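Local atomic coordinates of parahox neighbor (Phaeodactylum tricornutum CCAP 1055/1, PDB entry 5Z5M), a protein that probably carries out the last two steps from 5-hydroxyisourate to (S)-allantoin in urate degradation, joining a hydroxyisourate hydrolase and an OHCU decarboxylase in one chain. Residues I49-V60 with H163-I174; T176-V187 with G224-G235. All blocks are in the same frame, centred on the assembly; numbering follows the deposited sequence.

Interaction 1: I49-V60 with H163-I174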
loop_
_atom_site.group_PDB
_atom_site.type_symbol
_atom_site.label_atom_id
_atom_site.label_comp_id
_atom_site.label_asym_id
_atom_site.label_seq_id
_atom_site.Cartn_x
_atom_site.Cartn_y
_atom_site.Cartn_z
ATOM N N ILE A 49 -5.939 8.339 -31.867
ATOM C CA ILE A 49 -4.764 7.554 -32.212
ATOM C C ILE A 49 -4.788 6.231 -31.437
ATOM O O ILE A 49 -4.328 5.202 -31.941
ATOM C CB ILE A 49 -3.454 8.338 -31.952
ATOM C CG1 ILE A 49 -2.251 7.578 -32.526
ATOM C CG2 ILE A 49 -3.274 8.643 -30.477
ATOM C CD1 ILE A 49 -0.949 8.334 -32.428
ATOM N N SER A 50 -5.374 6.244 -30.242
ATOM C CA SER A 50 -5.552 5.017 -29.464
ATOM C C SER A 50 -6.383 3.995 -30.224
ATOM O O SER A 50 -6.019 2.822 -30.318
ATOM C CB SER A 50 -6.221 5.310 -28.122
ATOM O OG SER A 50 -5.362 6.035 -27.270
ATOM N N GLN A 51 -7.512 4.449 -30.762
ATOM C CA GLN A 51 -8.404 3.572 -31.506
ATOM C C GLN A 51 -7.749 3.056 -32.785
ATOM O O GLN A 51 -7.973 1.914 -33.192
ATOM C CB GLN A 51 -9.709 4.302 -31.829
ATOM C CG GLN A 51 -10.580 4.549 -30.605
ATOM C CD GLN A 51 -11.748 5.473 -30.890
ATOM O OE1 GLN A 51 -11.811 6.105 -31.940
ATOM N NE2 GLN A 51 -12.677 5.557 -29.948
ATOM N N LEU A 52 -6.944 3.903 -33.413
ATOM C CA LEU A 52 -6.235 3.515 -34.624
ATOM C C LEU A 52 -5.237 2.400 -34.311
ATOM O O LEU A 52 -5.163 1.397 -35.025
ATOM C CB LEU A 52 -5.527 4.728 -35.240
ATOM C CG LEU A 52 -4.591 4.416 -36.410
ATOM C CD1 LEU A 52 -5.349 3.700 -37.531
ATOM C CD2 LEU A 52 -3.934 5.689 -36.912
ATOM N N ALA A 53 -4.491 2.571 -33.225
ATOM C CA ALA A 53 -3.536 1.562 -32.781
ATOM C C ALA A 53 -4.240 0.255 -32.429
ATOM O O ALA A 53 -3.757 -0.826 -32.768
ATOM C CB ALA A 53 -2.741 2.071 -31.583
ATOM N N ALA A 54 -5.383 0.371 -31.753
ATOM C CA ALA A 54 -6.166 -0.785 -31.328
ATOM C C ALA A 54 -6.684 -1.568 -32.526
ATOM O O ALA A 54 -6.715 -2.797 -32.509
ATOM C CB ALA A 54 -7.337 -0.340 -30.449
ATOM N N ALA A 55 -7.114 -0.833 -33.548
ATOM C CA ALA A 55 -7.639 -1.424 -34.771
ATOM C C ALA A 55 -6.570 -2.243 -35.503
ATOM O O ALA A 55 -6.835 -3.352 -35.964
ATOM C CB ALA A 55 -8.192 -0.341 -35.676
ATOM N N MET A 56 -5.365 -1.693 -35.613
ATOM C CA MET A 56 -4.278 -2.390 -36.296
ATOM C C MET A 56 -3.793 -3.575 -35.470
ATOM O O MET A 56 -3.490 -4.636 -36.018
ATOM C CB MET A 56 -3.123 -1.429 -36.594
ATOM C CG MET A 56 -3.542 -0.268 -37.496
ATOM S SD MET A 56 -2.205 0.853 -37.952
ATOM C CE MET A 56 -1.231 -0.220 -38.999
ATOM N N LYS A 57 -3.741 -3.391 -34.153
ATOM C CA LYS A 57 -3.365 -4.464 -33.236
ATOM C C LYS A 57 -4.321 -5.646 -33.370
ATOM O O LYS A 57 -3.894 -6.803 -33.387
ATOM C CB LYS A 57 -3.352 -3.958 -31.789
ATOM C CG LYS A 57 -2.876 -4.985 -30.769
ATOM C CD LYS A 57 -2.848 -4.390 -29.361
ATOM C CE LYS A 57 -2.360 -5.409 -28.342
ATOM N NZ LYS A 57 -2.238 -4.822 -26.976
ATOM N N ALA A 58 -5.614 -5.349 -33.461
ATOM C CA ALA A 58 -6.639 -6.382 -33.602
ATOM C C ALA A 58 -6.443 -7.200 -34.877
ATOM O O ALA A 58 -6.570 -8.424 -34.862
ATOM C CB ALA A 58 -8.024 -5.759 -33.591
ATOM N N ILE A 59 -6.134 -6.514 -35.974
ATOM C CA ILE A 59 -5.858 -7.175 -37.249
ATOM C C ILE A 59 -4.688 -8.149 -37.117
ATOM O O ILE A 59 -4.754 -9.291 -37.577
ATOM C CB ILE A 59 -5.559 -6.144 -38.359
ATOM C CG1 ILE A 59 -6.834 -5.366 -38.690
ATOM C CG2 ILE A 59 -5.005 -6.833 -39.615
ATOM C CD1 ILE A 59 -6.634 -4.236 -39.677
ATOM N N VAL A 60 -3.626 -7.706 -36.458
ATOM C CA VAL A 60 -2.476 -8.573 -36.236
ATOM C C VAL A 60 -2.844 -9.764 -35.351
ATOM O O VAL A 60 -2.543 -10.915 -35.681
ATOM C CB VAL A 60 -1.302 -7.805 -35.598
ATOM C CG1 VAL A 60 -0.199 -8.772 -35.178
ATOM C CG2 VAL A 60 -0.758 -6.760 -36.579
ATOM N N HIS A 163 3.992 -4.644 -30.847
ATOM C CA HIS A 163 2.861 -3.726 -30.724
ATOM C C HIS A 163 3.313 -2.431 -30.079
ATOM O O HIS A 163 2.814 -1.362 -30.413
ATOM C CB HIS A 163 1.721 -4.337 -29.904
ATOM C CG HIS A 163 1.017 -5.464 -30.594
ATOM N ND1 HIS A 163 0.585 -5.385 -31.898
ATOM C CD2 HIS A 163 0.659 -6.692 -30.151
ATOM C CE1 HIS A 163 -0.003 -6.520 -32.235
ATOM N NE2 HIS A 163 0.024 -7.328 -31.188
ATOM N N LYS A 164 4.256 -2.532 -29.145
ATOM C CA LYS A 164 4.774 -1.348 -28.476
ATOM C C LYS A 164 5.565 -0.502 -29.464
ATOM O O LYS A 164 5.536 0.718 -29.403
ATOM C CB LYS A 164 5.649 -1.735 -27.282
ATOM C CG LYS A 164 4.876 -2.241 -26.080
ATOM C CD LYS A 164 5.772 -3.051 -25.150
ATOM C CE LYS A 164 6.821 -2.179 -24.484
ATOM N NZ LYS A 164 7.593 -2.926 -23.448
ATOM N N ILE A 165 6.277 -1.164 -30.370
ATOM C CA ILE A 165 7.045 -0.472 -31.398
ATOM C C ILE A 165 6.107 0.189 -32.408
ATOM O O ILE A 165 6.355 1.307 -32.862
ATOM C CB ILE A 165 8.014 -1.444 -32.104
ATOM C CG1 ILE A 165 9.141 -1.821 -31.143
ATOM C CG2 ILE A 165 8.585 -0.821 -33.368
ATOM C CD1 ILE A 165 9.939 -3.022 -31.564
ATOM N N ALA A 166 5.010 -0.488 -32.724
ATOM C CA ALA A 166 4.009 0.056 -33.628
ATOM C C ALA A 166 3.431 1.347 -33.054
ATOM O O ALA A 166 3.252 2.331 -33.769
ATOM C CB ALA A 166 2.907 -0.959 -33.875
ATOM N N TRP A 167 3.158 1.327 -31.754
ATOM C CA TRP A 167 2.630 2.487 -31.044
ATOM C C TRP A 167 3.619 3.650 -31.105
ATOM O O TRP A 167 3.222 4.791 -31.341
ATOM C CB TRP A 167 2.319 2.106 -29.596
ATOM C CG TRP A 167 1.828 3.224 -28.724
ATOM C CD1 TRP A 167 2.421 3.693 -27.594
ATOM C CD2 TRP A 167 0.631 3.995 -28.901
ATOM N NE1 TRP A 167 1.677 4.717 -27.051
ATOM C CE2 TRP A 167 0.566 4.916 -27.834
ATOM C CE3 TRP A 167 -0.393 3.996 -29.853
ATOM C CZ2 TRP A 167 -0.471 5.832 -27.698
ATOM C CZ3 TRP A 167 -1.434 4.904 -29.709
ATOM C CH2 TRP A 167 -1.462 5.809 -28.643
ATOM N N MET A 168 4.907 3.352 -30.917
ATOM C CA MET A 168 5.944 4.380 -30.989
ATOM C C MET A 168 6.026 5.003 -32.378
ATOM O O MET A 168 6.235 6.204 -32.514
ATOM C CB MET A 168 7.310 3.804 -30.597
ATOM C CG MET A 168 7.410 3.410 -29.140
ATOM S SD MET A 168 9.014 2.685 -28.748
ATOM C CE MET A 168 8.743 2.189 -27.048
ATOM N N ARG A 169 5.856 4.188 -33.411
ATOM C CA ARG A 169 5.932 4.699 -34.774
ATOM C C ARG A 169 4.717 5.552 -35.129
ATOM O O ARG A 169 4.847 6.578 -35.802
ATOM C CB ARG A 169 6.076 3.548 -35.763
ATOM C CG ARG A 169 7.440 2.888 -35.720
ATOM C CD ARG A 169 7.448 1.621 -36.555
ATOM N NE ARG A 169 8.773 1.017 -36.608
ATOM C CZ ARG A 169 9.013 -0.208 -37.058
ATOM N NH1 ARG A 169 8.014 -0.967 -37.492
ATOM N NH2 ARG A 169 10.252 -0.675 -37.070
ATOM N N LEU A 170 3.542 5.125 -34.675
ATOM C CA LEU A 170 2.310 5.887 -34.882
ATOM C C LEU A 170 2.412 7.265 -34.235
ATOM O O LEU A 170 1.995 8.265 -34.817
ATOM C CB LEU A 170 1.098 5.137 -34.315
ATOM C CG LEU A 170 0.520 3.987 -35.143
ATOM C CD1 LEU A 170 -0.461 3.173 -34.309
ATOM C CD2 LEU A 170 -0.163 4.521 -36.406
ATOM N N LEU A 171 2.965 7.308 -33.025
ATOM C CA LEU A 171 3.108 8.562 -32.281
ATOM C C LEU A 171 4.042 9.546 -32.990
ATOM O O LEU A 171 3.846 10.763 -32.920
ATOM C CB LEU A 171 3.623 8.293 -30.865
ATOM C CG LEU A 171 2.603 7.800 -29.835
ATOM C CD1 LEU A 171 3.295 7.476 -28.525
ATOM C CD2 LEU A 171 1.515 8.834 -29.611
ATOM N N SER A 172 5.057 9.021 -33.668
ATOM C CA SER A 172 6.054 9.877 -34.305
ATOM C C SER A 172 5.584 10.385 -35.666
ATOM O O SER A 172 6.050 11.420 -36.143
ATOM C CB SER A 172 7.390 9.141 -34.448
ATOM O OG SER A 172 7.303 8.092 -35.394
ATOM N N LYS A 173 4.644 9.673 -36.278
ATOM C CA LYS A 173 4.142 10.059 -37.594
ATOM C C LYS A 173 2.884 10.917 -37.520
ATOM O O LYS A 173 2.559 11.634 -38.466
ATOM C CB LYS A 173 3.852 8.818 -38.441
ATOM C CG LYS A 173 5.085 8.047 -38.850
ATOM C CD LYS A 173 4.701 6.770 -39.575
ATOM C CE LYS A 173 3.748 7.063 -40.720
ATOM N NZ LYS A 173 4.293 8.064 -41.677
ATOM N N ILE A 174 2.180 10.841 -36.395
ATOM C CA ILE A 174 0.893 11.515 -36.257
ATOM C C ILE A 174 0.966 12.707 -35.302
ATOM O O ILE A 174 1.561 12.621 -34.231
ATOM C CB ILE A 174 -0.191 10.522 -35.778
ATOM C CG1 ILE A 174 -0.610 9.608 -36.936
ATOM C CG2 ILE A 174 -1.401 11.257 -35.209
ATOM C CD1 ILE A 174 -1.560 8.498 -36.537
#

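Interaction 2: T176-V187 with G224-G235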
loop_
_atom_site.group_PDB
_atom_site.type_symbol
_atom_site.label_atom_id
_atom_site.label_comp_id
_atom_site.label_asym_id
_atom_site.label_seq_id
_atom_site.Cartn_x
_atom_site.Cartn_y
_atom_site.Cartn_z
ATOM N N THR A 176 -0.319 14.685 -32.548
ATOM C CA THR A 176 -1.234 14.404 -31.446
ATOM C C THR A 176 -1.531 15.646 -30.612
ATOM O O THR A 176 -1.973 15.539 -29.473
ATOM C CB THR A 176 -0.677 13.301 -30.513
ATOM O OG1 THR A 176 0.598 13.698 -29.997
ATOM C CG2 THR A 176 -0.522 11.982 -31.270
ATOM N N SER A 177 -1.306 16.827 -31.181
ATOM C CA SER A 177 -1.517 18.066 -30.439
ATOM C C SER A 177 -2.995 18.282 -30.106
ATOM O O SER A 177 -3.326 19.086 -29.236
ATOM C CB SER A 177 -0.977 19.264 -31.226
ATOM O OG SER A 177 -1.814 19.568 -32.325
ATOM N N ASP A 178 -3.875 17.551 -30.785
ATOM C CA ASP A 178 -5.308 17.669 -30.537
ATOM C C ASP A 178 -5.842 16.551 -29.644
ATOM O O ASP A 178 -7.056 16.431 -29.456
ATOM C CB ASP A 178 -6.084 17.685 -31.859
ATOM C CG ASP A 178 -5.941 16.391 -32.640
ATOM O OD1 ASP A 178 -4.955 15.656 -32.411
ATOM O OD2 ASP A 178 -6.819 16.110 -33.484
ATOM N N ALA A 179 -4.943 15.736 -29.096
ATOM C CA ALA A 179 -5.349 14.709 -28.138
ATOM C C ALA A 179 -5.964 15.377 -26.916
ATOM O O ALA A 179 -5.676 16.537 -26.629
ATOM C CB ALA A 179 -4.164 13.836 -27.736
ATOM N N GLN A 180 -6.802 14.653 -26.185
ATOM C CA GLN A 180 -7.547 15.286 -25.103
ATOM C C GLN A 180 -7.361 14.590 -23.752
ATOM O O GLN A 180 -8.215 14.685 -22.876
ATOM C CB GLN A 180 -9.032 15.351 -25.478
ATOM C CG GLN A 180 -9.320 16.391 -26.555
ATOM C CD GLN A 180 -10.746 16.347 -27.076
ATOM O OE1 GLN A 180 -11.122 15.440 -27.818
ATOM N NE2 GLN A 180 -11.547 17.336 -26.691
ATOM N N GLY A 181 -6.235 13.906 -23.578
ATOM C CA GLY A 181 -5.943 13.277 -22.305
ATOM C C GLY A 181 -5.551 14.330 -21.283
ATOM O O GLY A 181 -5.350 15.494 -21.629
ATOM N N PHE A 182 -5.445 13.932 -20.022
ATOM C CA PHE A 182 -5.047 14.869 -18.977
ATOM C C PHE A 182 -4.533 14.153 -17.738
ATOM O O PHE A 182 -4.713 12.938 -17.579
ATOM C CB PHE A 182 -6.213 15.804 -18.602
ATOM C CG PHE A 182 -7.441 15.093 -18.070
ATOM C CD1 PHE A 182 -8.355 14.510 -18.937
ATOM C CD2 PHE A 182 -7.695 15.044 -16.708
ATOM C CE1 PHE A 182 -9.485 13.863 -18.456
ATOM C CE2 PHE A 182 -8.825 14.403 -16.218
ATOM C CZ PHE A 182 -9.725 13.816 -17.095
ATOM N N LEU A 183 -3.901 14.931 -16.862
ATOM C CA LEU A 183 -3.238 14.416 -15.668
ATOM C C LEU A 183 -3.819 15.052 -14.412
ATOM O O LEU A 183 -3.864 16.277 -14.291
ATOM C CB LEU A 183 -1.732 14.684 -15.740
ATOM C CG LEU A 183 -0.858 14.289 -14.546
ATOM C CD1 LEU A 183 -0.836 12.775 -14.337
ATOM C CD2 LEU A 183 0.555 14.812 -14.746
ATOM N N THR A 184 -4.287 14.216 -13.494
ATOM C CA THR A 184 -4.798 14.697 -12.222
ATOM C C THR A 184 -4.043 14.068 -11.060
ATOM O O THR A 184 -3.302 13.091 -11.226
ATOM C CB THR A 184 -6.298 14.391 -12.048
ATOM O OG1 THR A 184 -6.514 12.978 -12.170
ATOM C CG2 THR A 184 -7.130 15.137 -13.091
ATOM N N CYS A 185 -4.262 14.625 -9.876
ATOM C CA CYS A 185 -3.596 14.172 -8.671
ATOM C C CYS A 185 -4.534 14.282 -7.476
ATOM O O CYS A 185 -5.422 15.131 -7.443
ATOM C CB CYS A 185 -2.329 14.989 -8.427
ATOM S SG CYS A 185 -1.264 14.323 -7.130
ATOM N N HIS A 186 -4.336 13.400 -6.509
ATOM C CA HIS A 186 -5.083 13.410 -5.263
ATOM C C HIS A 186 -4.114 13.018 -4.157
ATOM O O HIS A 186 -3.289 12.124 -4.346
ATOM C CB HIS A 186 -6.270 12.445 -5.341
ATOM C CG HIS A 186 -7.028 12.297 -4.060
ATOM N ND1 HIS A 186 -7.795 13.310 -3.527
ATOM C CD2 HIS A 186 -7.145 11.248 -3.211
ATOM C CE1 HIS A 186 -8.348 12.895 -2.399
ATOM N NE2 HIS A 186 -7.968 11.648 -2.186
ATOM N N VAL A 187 -4.179 13.697 -3.020
ATOM C CA VAL A 187 -3.344 13.321 -1.887
ATOM C C VAL A 187 -4.212 12.921 -0.700
ATOM O O VAL A 187 -5.097 13.669 -0.275
ATOM C CB VAL A 187 -2.406 14.452 -1.453
ATOM C CG1 VAL A 187 -1.518 13.970 -0.304
ATOM C CG2 VAL A 187 -1.576 14.930 -2.631
ATOM N N GLY A 224 -8.326 17.559 -1.339
ATOM C CA GLY A 224 -7.051 16.882 -1.519
ATOM C C GLY A 224 -6.659 16.783 -2.982
ATOM O O GLY A 224 -5.713 16.080 -3.343
ATOM N N ARG A 225 -7.398 17.497 -3.826
ATOM C CA ARG A 225 -7.149 17.491 -5.255
ATOM C C ARG A 225 -6.468 18.782 -5.649
ATOM O O ARG A 225 -6.374 19.698 -4.842
ATOM C CB ARG A 225 -8.466 17.278 -6.008
ATOM C CG ARG A 225 -9.104 15.947 -5.612
ATOM C CD ARG A 225 -10.350 15.585 -6.395
ATOM N NE ARG A 225 -10.573 14.141 -6.329
ATOM C CZ ARG A 225 -11.487 13.548 -5.567
ATOM N NH1 ARG A 225 -12.298 14.270 -4.810
ATOM N NH2 ARG A 225 -11.600 12.226 -5.574
ATOM N N LEU A 226 -5.957 18.857 -6.872
ATOM C CA LEU A 226 -5.237 20.060 -7.278
ATOM C C LEU A 226 -6.185 21.237 -7.446
ATOM O O LEU A 226 -7.200 21.135 -8.128
ATOM C CB LEU A 226 -4.468 19.829 -8.578
ATOM C CG LEU A 226 -3.364 18.769 -8.546
ATOM C CD1 LEU A 226 -2.665 18.708 -9.886
ATOM C CD2 LEU A 226 -2.367 19.057 -7.429
ATOM N N GLU A 227 -5.852 22.352 -6.814
ATOM C CA GLU A 227 -6.599 23.581 -7.026
ATOM C C GLU A 227 -6.456 24.008 -8.488
ATOM O O GLU A 227 -5.343 24.135 -8.997
ATOM C CB GLU A 227 -6.095 24.670 -6.088
ATOM C CG GLU A 227 -7.160 25.622 -5.606
ATOM C CD GLU A 227 -6.588 26.682 -4.694
ATOM O OE1 GLU A 227 -5.685 27.430 -5.132
ATOM O OE2 GLU A 227 -7.015 26.742 -3.522
ATOM N N GLY A 228 -7.580 24.205 -9.168
ATOM C CA GLY A 228 -7.545 24.598 -10.565
ATOM C C GLY A 228 -7.670 23.441 -11.537
ATOM O O GLY A 228 -7.589 23.632 -12.749
ATOM N N GLY A 229 -7.858 22.233 -11.010
ATOM C CA GLY A 229 -8.073 21.071 -11.852
ATOM C C GLY A 229 -6.801 20.367 -12.282
ATOM O O GLY A 229 -5.789 20.437 -11.591
ATOM N N PRO A 230 -6.846 19.690 -13.438
ATOM C CA PRO A 230 -5.737 18.867 -13.941
ATOM C C PRO A 230 -4.438 19.646 -14.075
ATOM O O PRO A 230 -4.458 20.823 -14.432
ATOM C CB PRO A 230 -6.234 18.407 -15.315
ATOM C CG PRO A 230 -7.726 18.463 -15.210
ATOM C CD PRO A 230 -8.018 19.643 -14.332
ATOM N N ALA A 231 -3.324 18.987 -13.776
ATOM C CA ALA A 231 -2.007 19.601 -13.874
ATOM C C ALA A 231 -1.619 19.846 -15.326
ATOM O O ALA A 231 -0.983 20.846 -15.656
ATOM C CB ALA A 231 -0.962 18.718 -13.184
ATOM N N LEU A 232 -1.991 18.907 -16.187
ATOM C CA LEU A 232 -1.714 19.002 -17.610
ATOM C C LEU A 232 -2.969 18.599 -18.370
ATOM O O LEU A 232 -3.680 17.695 -17.942
ATOM C CB LEU A 232 -0.541 18.103 -17.998
ATOM C CG LEU A 232 0.804 18.445 -17.351
ATOM C CD1 LEU A 232 1.851 17.409 -17.721
ATOM C CD2 LEU A 232 1.255 19.842 -17.757
ATOM N N LYS A 233 -3.237 19.266 -19.490
ATOM C CA LYS A 233 -4.445 18.991 -20.269
ATOM C C LYS A 233 -4.221 19.169 -21.774
ATOM O O LYS A 233 -3.802 20.234 -22.229
ATOM C CB LYS A 233 -5.589 19.902 -19.800
ATOM C CG LYS A 233 -6.918 19.650 -20.495
ATOM C CD LYS A 233 -8.047 20.455 -19.858
ATOM C CE LYS A 233 -9.367 20.230 -20.587
ATOM N NZ LYS A 233 -10.512 20.896 -19.896
ATOM N N GLY A 234 -4.494 18.123 -22.547
ATOM C CA GLY A 234 -4.497 18.255 -23.993
ATOM C C GLY A 234 -3.149 18.031 -24.645
ATOM O O GLY A 234 -2.109 18.067 -23.986
ATOM N N GLY A 235 -3.173 17.816 -25.957
ATOM C CA GLY A 235 -2.010 17.356 -26.690
ATOM C C GLY A 235 -0.805 18.278 -26.720
ATOM O O GLY A 235 0.267 17.868 -27.151
HETATM O O HOH W 1 0.818 14.986 -27.601
#

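Interaction 1: I49-V60 with H163-I174
Lys-57 lays its aliphatic chain over one face of the His-163 imidazole where two helices of the all-helical OHCU decarboxylase part cross, 49-60 against 163-173, at 142° between their directions and 10.5 Å between axes. With CG anti to the backbone N (chi1 -176°) and the chain extended beyond it, the lysine runs across the ring: CG makes a CH-pi contact 3.6 Å from the ring centroid, and CE passes on over CD2. Val-60 CG1 reaches CE1 of the same ring obliquely. Tyr-26 OH at ND1 and Asn-61 OD1 at NE2 hold the imidazole by both nitrogens, which fixes its rotation. Were His-163 an alanine, the lysine methylenes would probably lose the surface they lie on, and Tyr-26 and Asn-61 their shared partner.

One turn further along its helix, Trp-167 directs the six-membered end of its indole at the facing helix. Ala-53 CB sits obliquely against CE3 at 3.5 Å, while Ile-49 O lies at the ring edge near its plane. The indole NE1 is hydrogen-bonded to Asp-276 O, in the transthyretin-like part of the chain.

Deeper in, Leu-170 CD1 packs on Ala-53 CB and its CD2 meets Leu-52 CD2; Leu-22 of helix 15-22 touches both leucines. The extended side chain of Ile-49 crosses that of Leu-171 at about a right angle, its CD1 3.8 Å from Leu-171 CD2. Just past the helix end, Ile-174 places CD1 3.7 Å from Leu-52 CD2.

Interaction 2: T176-V187 with G224-G235
Gly-234 N donates a nearly straight hydrogen bond (168°) to Gly-181 O at 2.9 Å, where short strand 232-233 pairs antiparallel with strand 182-189 in a sheet of the transthyretin-like fold. Leu-183 bonds through both backbone groups: its N to Leu-232 O at 3.0 Å, and its O from Ala-231 N in a more bent bond. Before the Leu-226 to Gly-229 type II turn, Gly-224 O accepts a bond from Val-187 N at 2.9 Å.

Among apolar contacts, Phe-182, its CG between the backbone N and the carbonyl carbon (chi1 60°), brings CD2 obliquely to Pro-230 CG at 3.7 Å; Thr-184 CG2 lies alongside the same proline. Leu-183 and Leu-232 lie side by side, pointing the same way, and Cys-185 CB packs on Leu-226 CG.

Among polar groups, His-186 ND1 lies over one face of the Arg-225 guanidinium, the planes 27° apart; Asp-223 forms a salt bridge with Arg-225 NH1. Water 1 joins Thr-176 OG1 to Gly-235 O.

Gly-235 and Gly-224, where a CB would run into the facing backbone, let the two segments draw close. With few side-chain polar links across it, the contact is held largely by main-chain hydrogen bonds.

The two contacts come in series: interaction 1 closes at Ile-174, and interaction 2 opens two residues later at Thr-176. Helix 151-173 leads directly into the approach to strand 182-189, so the chain passes from the helical decarboxylase part to the transthyretin-like sheets. Their centres lie about 23 Å apart, yet they touch at the junction, where Thr-176 CG2 packs 3.9 Å from Ile-49 CD1. The loop before strand 281-289 adds a second tie, with Asp-279 reaching both Ser-50 of interaction 1 and Ala-179 of interaction 2. The two parts of this fusion protein are therefore joined by side-chain contacts as well as by the connecting chain.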